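Local coordinates for hypothetical protein (PDB 4JX2) that is of unknown function, probably secreted by Legionella pneumophila, and combines a largely helical architecture with a small mixed beta sheet, at residues Glu112-Ala115 against Ile116-Gly120; Ile119-Ala122 against Leu123-Leu126; Pro222-Asn225 against Val226-Gly229. All blocks are in the same frame, centred on the assembly; numbering follows the deposited sequence.

Contact 1: residues Glu112-Ala115 against Ile116-Gly120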
# COMPACT_ATOMS: atom_id res chain seq x y z
N GLU A 112 -6.78 27.46 -8.34
CA GLU A 112 -7.76 28.46 -7.89
C GLU A 112 -8.61 27.93 -6.74
O GLU A 112 -8.62 28.52 -5.66
CB GLU A 112 -8.66 28.91 -9.06
CG GLU A 112 -7.93 29.61 -10.20
CD GLU A 112 -7.37 28.75 -11.32
OE1 GLU A 112 -6.98 27.59 -11.07
OE2 GLU A 112 -7.28 29.27 -12.46
N MSE A 113 -9.27 26.77 -6.96
CA MSE A 113 -10.15 26.12 -6.01
C MSE A 113 -9.40 25.52 -4.82
O MSE A 113 -9.87 25.66 -3.69
CB MSE A 113 -10.93 25.03 -6.73
CG MSE A 113 -12.41 24.97 -6.36
SE MSE A 113 -13.47 26.60 -6.31
CE MSE A 113 -13.04 27.37 -7.99
N THR A 114 -8.23 24.88 -5.05
CA THR A 114 -7.42 24.25 -3.99
C THR A 114 -6.88 25.32 -3.03
O THR A 114 -6.88 25.09 -1.83
CB THR A 114 -6.31 23.37 -4.60
OG1 THR A 114 -6.95 22.36 -5.38
CG2 THR A 114 -5.42 22.72 -3.57
N ALA A 115 -6.45 26.49 -3.57
CA ALA A 115 -5.94 27.62 -2.81
C ALA A 115 -6.95 28.08 -1.75
O ALA A 115 -6.57 28.34 -0.62
CB ALA A 115 -5.58 28.78 -3.74
N ILE A 116 -8.24 28.14 -2.12
CA ILE A 116 -9.32 28.53 -1.21
C ILE A 116 -9.58 27.40 -0.16
O ILE A 116 -9.71 27.72 1.02
CB ILE A 116 -10.62 28.95 -1.99
CG1 ILE A 116 -10.36 30.17 -2.91
CG2 ILE A 116 -11.83 29.20 -1.04
CD1 ILE A 116 -9.88 31.52 -2.22
N SER A 117 -9.60 26.11 -0.58
CA SER A 117 -9.83 24.91 0.27
C SER A 117 -8.83 24.80 1.39
O SER A 117 -9.19 24.40 2.50
CB SER A 117 -9.73 23.62 -0.54
OG SER A 117 -10.69 23.47 -1.58
N HIS A 118 -7.57 25.14 1.07
CA HIS A 118 -6.39 25.05 1.90
C HIS A 118 -6.24 26.15 2.96
O HIS A 118 -5.36 26.02 3.84
CB HIS A 118 -5.16 25.01 1.00
CG HIS A 118 -4.89 23.64 0.46
ND1 HIS A 118 -3.88 23.41 -0.45
CD2 HIS A 118 -5.49 22.46 0.76
CE1 HIS A 118 -3.89 22.11 -0.67
NE2 HIS A 118 -4.85 21.49 0.02
N ILE A 119 -7.14 27.15 2.97
CA ILE A 119 -7.13 28.23 3.97
C ILE A 119 -7.39 27.64 5.37
O ILE A 119 -6.67 28.00 6.31
CB ILE A 119 -8.12 29.36 3.56
CG1 ILE A 119 -7.50 30.16 2.39
CG2 ILE A 119 -8.50 30.27 4.75
CD1 ILE A 119 -8.46 31.15 1.67
N GLY A 120 -8.34 26.69 5.46
CA GLY A 120 -8.66 25.97 6.69
C GLY A 120 -7.45 25.25 7.25
O GLY A 120 -6.97 25.62 8.33
O HOH W 1 -9.96 21.72 -3.82
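One face of the His-118 imidazole is covered by the methyl of Thr-114, whose CG2 sits 3.7 Å from the ring centroid and 28° off its normal. This is a CH-pi contact displaced toward the rim, with CG2 closest to CE1 of His-118 (3.3 Å). Phe-41 of the second subunit also meets the imidazole, ring planes inclined by about 55°. Thr-114 and His-118 lie side by side, pointing the same way; with the methyl anti to the threonine backbone N, CG2 is turned to the ring. The same torsion (chi1 -60°) leaves OG1 beside that nitrogen, where it bonds to the carbonyl of Phe-110, a turn earlier.

The amide of His-118 also donates to Thr-114 O at 3.0 Å, so one residue pair is joined through both backbone and side chains. Ser-117 N likewise reaches Met-113 O (3.2 Å). The hydroxyl of Ser-117 has several partners: OG lies 3.1 Å from Met-113 O, is hydrogen-bonded with Thr-230 OG1 and meets a water 2.9 Å away, which makes a weak bond to Thr-114 OG1. Ile-116 CG1 rests 3.6 Å from Glu-112 O, and the isoleucine packs on helix 175-197.

Such i to i+4 pairing is characteristic of an alpha helix, here near the junction where helix 110-117 gives way to helix 119-131, beside the second subunit.

Contact 2: residues Ile119-Ala122 against Leu123-Leu126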
# COMPACT_ATOMS: atom_id res chain seq x y z
N ILE A 119 -7.14 27.15 2.97
CA ILE A 119 -7.13 28.23 3.97
C ILE A 119 -7.39 27.64 5.37
O ILE A 119 -6.67 28.00 6.31
CB ILE A 119 -8.12 29.36 3.56
CG1 ILE A 119 -7.50 30.16 2.39
CG2 ILE A 119 -8.50 30.27 4.75
CD1 ILE A 119 -8.46 31.15 1.67
N GLY A 120 -8.34 26.69 5.46
CA GLY A 120 -8.66 25.97 6.69
C GLY A 120 -7.45 25.25 7.25
O GLY A 120 -6.97 25.62 8.33
N PRO A 121 -6.85 24.27 6.49
CA PRO A 121 -5.64 23.57 6.99
C PRO A 121 -4.48 24.51 7.31
O PRO A 121 -3.79 24.29 8.31
CB PRO A 121 -5.28 22.64 5.83
CG PRO A 121 -6.60 22.36 5.17
CD PRO A 121 -7.33 23.67 5.23
N ALA A 122 -4.28 25.58 6.49
CA ALA A 122 -3.24 26.60 6.73
C ALA A 122 -3.39 27.23 8.12
O ALA A 122 -2.42 27.29 8.88
CB ALA A 122 -3.30 27.68 5.67
N LEU A 123 -4.63 27.64 8.47
CA LEU A 123 -4.94 28.25 9.75
C LEU A 123 -4.75 27.26 10.90
O LEU A 123 -4.23 27.65 11.96
CB LEU A 123 -6.34 28.86 9.76
CG LEU A 123 -6.47 30.21 9.05
CD1 LEU A 123 -7.91 30.63 8.94
CD2 LEU A 123 -5.62 31.30 9.75
N MSE A 124 -5.12 25.97 10.67
CA MSE A 124 -4.94 24.87 11.65
C MSE A 124 -3.44 24.70 11.97
O MSE A 124 -3.06 24.62 13.15
CB MSE A 124 -5.51 23.56 11.12
CG MSE A 124 -7.01 23.51 11.09
SE MSE A 124 -7.61 21.97 10.02
CE MSE A 124 -9.20 22.76 9.18
N TYR A 125 -2.61 24.71 10.92
CA TYR A 125 -1.15 24.59 11.00
C TYR A 125 -0.58 25.77 11.76
O TYR A 125 0.31 25.56 12.59
CB TYR A 125 -0.54 24.51 9.59
CG TYR A 125 -0.54 23.13 8.94
CD1 TYR A 125 -1.62 22.26 9.10
CD2 TYR A 125 0.49 22.75 8.09
CE1 TYR A 125 -1.64 21.01 8.48
CE2 TYR A 125 0.47 21.51 7.44
CZ TYR A 125 -0.59 20.63 7.66
OH TYR A 125 -0.61 19.40 7.05
N LEU A 126 -1.10 26.99 11.52
CA LEU A 126 -0.65 28.21 12.20
C LEU A 126 -0.93 28.15 13.72
O LEU A 126 -0.07 28.57 14.50
CB LEU A 126 -1.27 29.47 11.58
CG LEU A 126 -0.74 29.85 10.18
CD1 LEU A 126 -1.64 30.85 9.53
CD2 LEU A 126 0.66 30.41 10.25
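Ile-119 and Leu-123 meet through their branches, CG2 of the first lying 4.2 Å from CD1 of the second, one helical turn on. Nearer still is the Ile-119 carbonyl: its O takes the amide of Leu-123 at 3.0 Å, and CG of Leu-123 lies close to the same oxygen. The next backbone bond joins Met-124 N to Gly-120 O, and here one side chain lies against bare backbone. Met-124, a selenomethionine, bends at chi3 (-143°), bringing CE back to 3.6 Å from the carbonyl carbon of Gly-120. CE also approaches CD of Pro-121 at 4.5 Å, a loose apolar touch.

Pro-121 O is approached by both the backbone and the ring of Tyr-125: the amide binds it at 2.9 Å, and CD1 of the ring also lies near it, obliquely to the ring. Because CG of Tyr-125 stands beside its own backbone N (chi1 -83°), the ring is carried back toward that carbonyl. Leu-126 N follows on Ala-122 O (3.0 Å).

Farther out, the ring of Tyr-125 meets Phe-41 of the second subunit edge-to-face, and that phenylalanine also packs on Pro-121 and Ala-122. Leu-123 is lodged among Leu-208, Phe-212, Met-141 and Tyr-192, and Met-124 touches Met-227 of helix 223-247.

Four successive i to i+4 backbone bonds define the first turns of alpha helix 119-131, with proline in the opening turn, a placement helices readily accept, and with apolar side chains buried between the subunit's own helices and its partner.

Contact 3: residues Pro222-Asn225 against Val226-Gly229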
# COMPACT_ATOMS: atom_id res chain seq x y z
N PRO A 222 -20.55 28.31 7.98
CA PRO A 222 -19.21 27.86 8.43
C PRO A 222 -18.19 27.81 7.30
O PRO A 222 -18.56 27.52 6.16
CB PRO A 222 -19.47 26.44 8.95
CG PRO A 222 -20.91 26.41 9.28
CD PRO A 222 -21.60 27.32 8.31
N TYR A 223 -16.89 28.02 7.61
CA TYR A 223 -15.83 27.84 6.60
C TYR A 223 -15.75 26.36 6.22
O TYR A 223 -15.32 26.04 5.11
CB TYR A 223 -14.46 28.38 7.05
CG TYR A 223 -13.59 28.64 5.84
CD1 TYR A 223 -13.74 29.80 5.09
CD2 TYR A 223 -12.68 27.69 5.40
CE1 TYR A 223 -12.99 30.02 3.94
CE2 TYR A 223 -11.93 27.89 4.24
CZ TYR A 223 -12.09 29.06 3.51
OH TYR A 223 -11.35 29.28 2.38
N ASN A 224 -16.19 25.46 7.14
CA ASN A 224 -16.32 24.03 6.93
C ASN A 224 -17.11 23.76 5.63
O ASN A 224 -16.70 22.90 4.85
CB ASN A 224 -17.04 23.39 8.11
CG ASN A 224 -16.28 23.20 9.41
OD1 ASN A 224 -15.07 22.99 9.46
ND2 ASN A 224 -17.01 23.13 10.50
N ASN A 225 -18.21 24.53 5.37
CA ASN A 225 -19.03 24.41 4.16
C ASN A 225 -18.25 24.87 2.91
O ASN A 225 -18.39 24.25 1.84
CB ASN A 225 -20.31 25.21 4.30
CG ASN A 225 -21.33 24.66 5.27
OD1 ASN A 225 -21.02 24.22 6.40
ND2 ASN A 225 -22.59 24.77 4.89
N VAL A 226 -17.42 25.91 3.04
CA VAL A 226 -16.58 26.40 1.95
C VAL A 226 -15.58 25.30 1.59
O VAL A 226 -15.37 25.04 0.40
CB VAL A 226 -15.90 27.76 2.28
CG1 VAL A 226 -14.81 28.11 1.28
CG2 VAL A 226 -16.92 28.87 2.34
N MSE A 227 -15.01 24.61 2.59
CA MSE A 227 -14.06 23.53 2.35
C MSE A 227 -14.70 22.39 1.58
O MSE A 227 -14.09 21.93 0.63
CB MSE A 227 -13.45 23.03 3.64
CG MSE A 227 -12.38 23.97 4.13
SE MSE A 227 -11.37 23.26 5.57
CE MSE A 227 -12.69 23.50 7.08
N ILE A 228 -15.94 21.99 1.92
CA ILE A 228 -16.64 20.92 1.22
C ILE A 228 -17.00 21.38 -0.22
O ILE A 228 -16.70 20.66 -1.17
CB ILE A 228 -17.88 20.39 2.00
CG1 ILE A 228 -17.52 19.93 3.46
CG2 ILE A 228 -18.61 19.28 1.22
CD1 ILE A 228 -16.21 18.99 3.65
N GLY A 229 -17.58 22.58 -0.35
CA GLY A 229 -17.98 23.14 -1.63
C GLY A 229 -16.85 23.20 -2.64
O GLY A 229 -16.99 22.73 -3.77
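Tyr-223 lays one face of its ring against Val-226, whose CG1 stands 4.0 Å from the ring centroid and 26° off the normal. The methyl is offset toward the rim at the phenol end, with Tyr-223 CZ its nearest ring atom at 3.6 Å. Two torsions bring them together: CG of the tyrosine extends anti to its backbone N (chi1 -159°), and CG1 of the valine is likewise anti to its own N. The side chain of Met-227, a selenomethionine, runs at about a right angle to that of Tyr-223, and its CG lies 3.9 Å from Tyr-223 CD2, oblique to the ring. Its chain then turns at chi3, and CE arrives 3.7 Å from Asn-224 CA.

Backbone bonds accompany these overlaps in the opening turns of alpha helix 223-247. Met-227 N donates to Tyr-223 O (2.9 Å), Ile-228 N to Asn-224 O, and Gly-229 N to Asn-225 O, the last with an N-H...O angle of 168°. Ahead of them, Asn-225 N bonds to Pro-222 O, with Pro-222 itself still outside the helix. Ile-228 CG1 lies 3.4 Å from Asn-224 O, and its side chain continues into Phe-369, Leu-370 and Leu-373 of helix 366-378.

The phenol oxygen of Tyr-223 hydrogen-bonds to the carbonyl of Ile-116, giving the buried hydroxyl a backbone partner in helix 110-117. Phe-212 stacks on the tyrosine ring, while Val-226 also packs against Ala-185 of helix 175-197 and Tyr-422.

In the fold
All three contacts are local and largely buried, with His-118 and Pro-222 partly exposed, and they lie on the same side of the chain's centre. Contacts 1 and 2 overlap along the chain, sharing Ile-119 and Gly-120, and both face the second subunit; contact 3 comes later, about 10 Å from contact 1 and 13 Å from contact 2 between centres, mostly enclosed by its own chain. Chemistry follows position: contact 1 mixes hydroxyls, water and an imidazole at a helix junction, contact 2 is nearly all aliphatic apart from one tyrosine, and contact 3 pairs an aromatic ring with apolar side chains, with asparagines on the same turns and a phenol bonded to a backbone carbonyl. Gly-120 packs against Met-227.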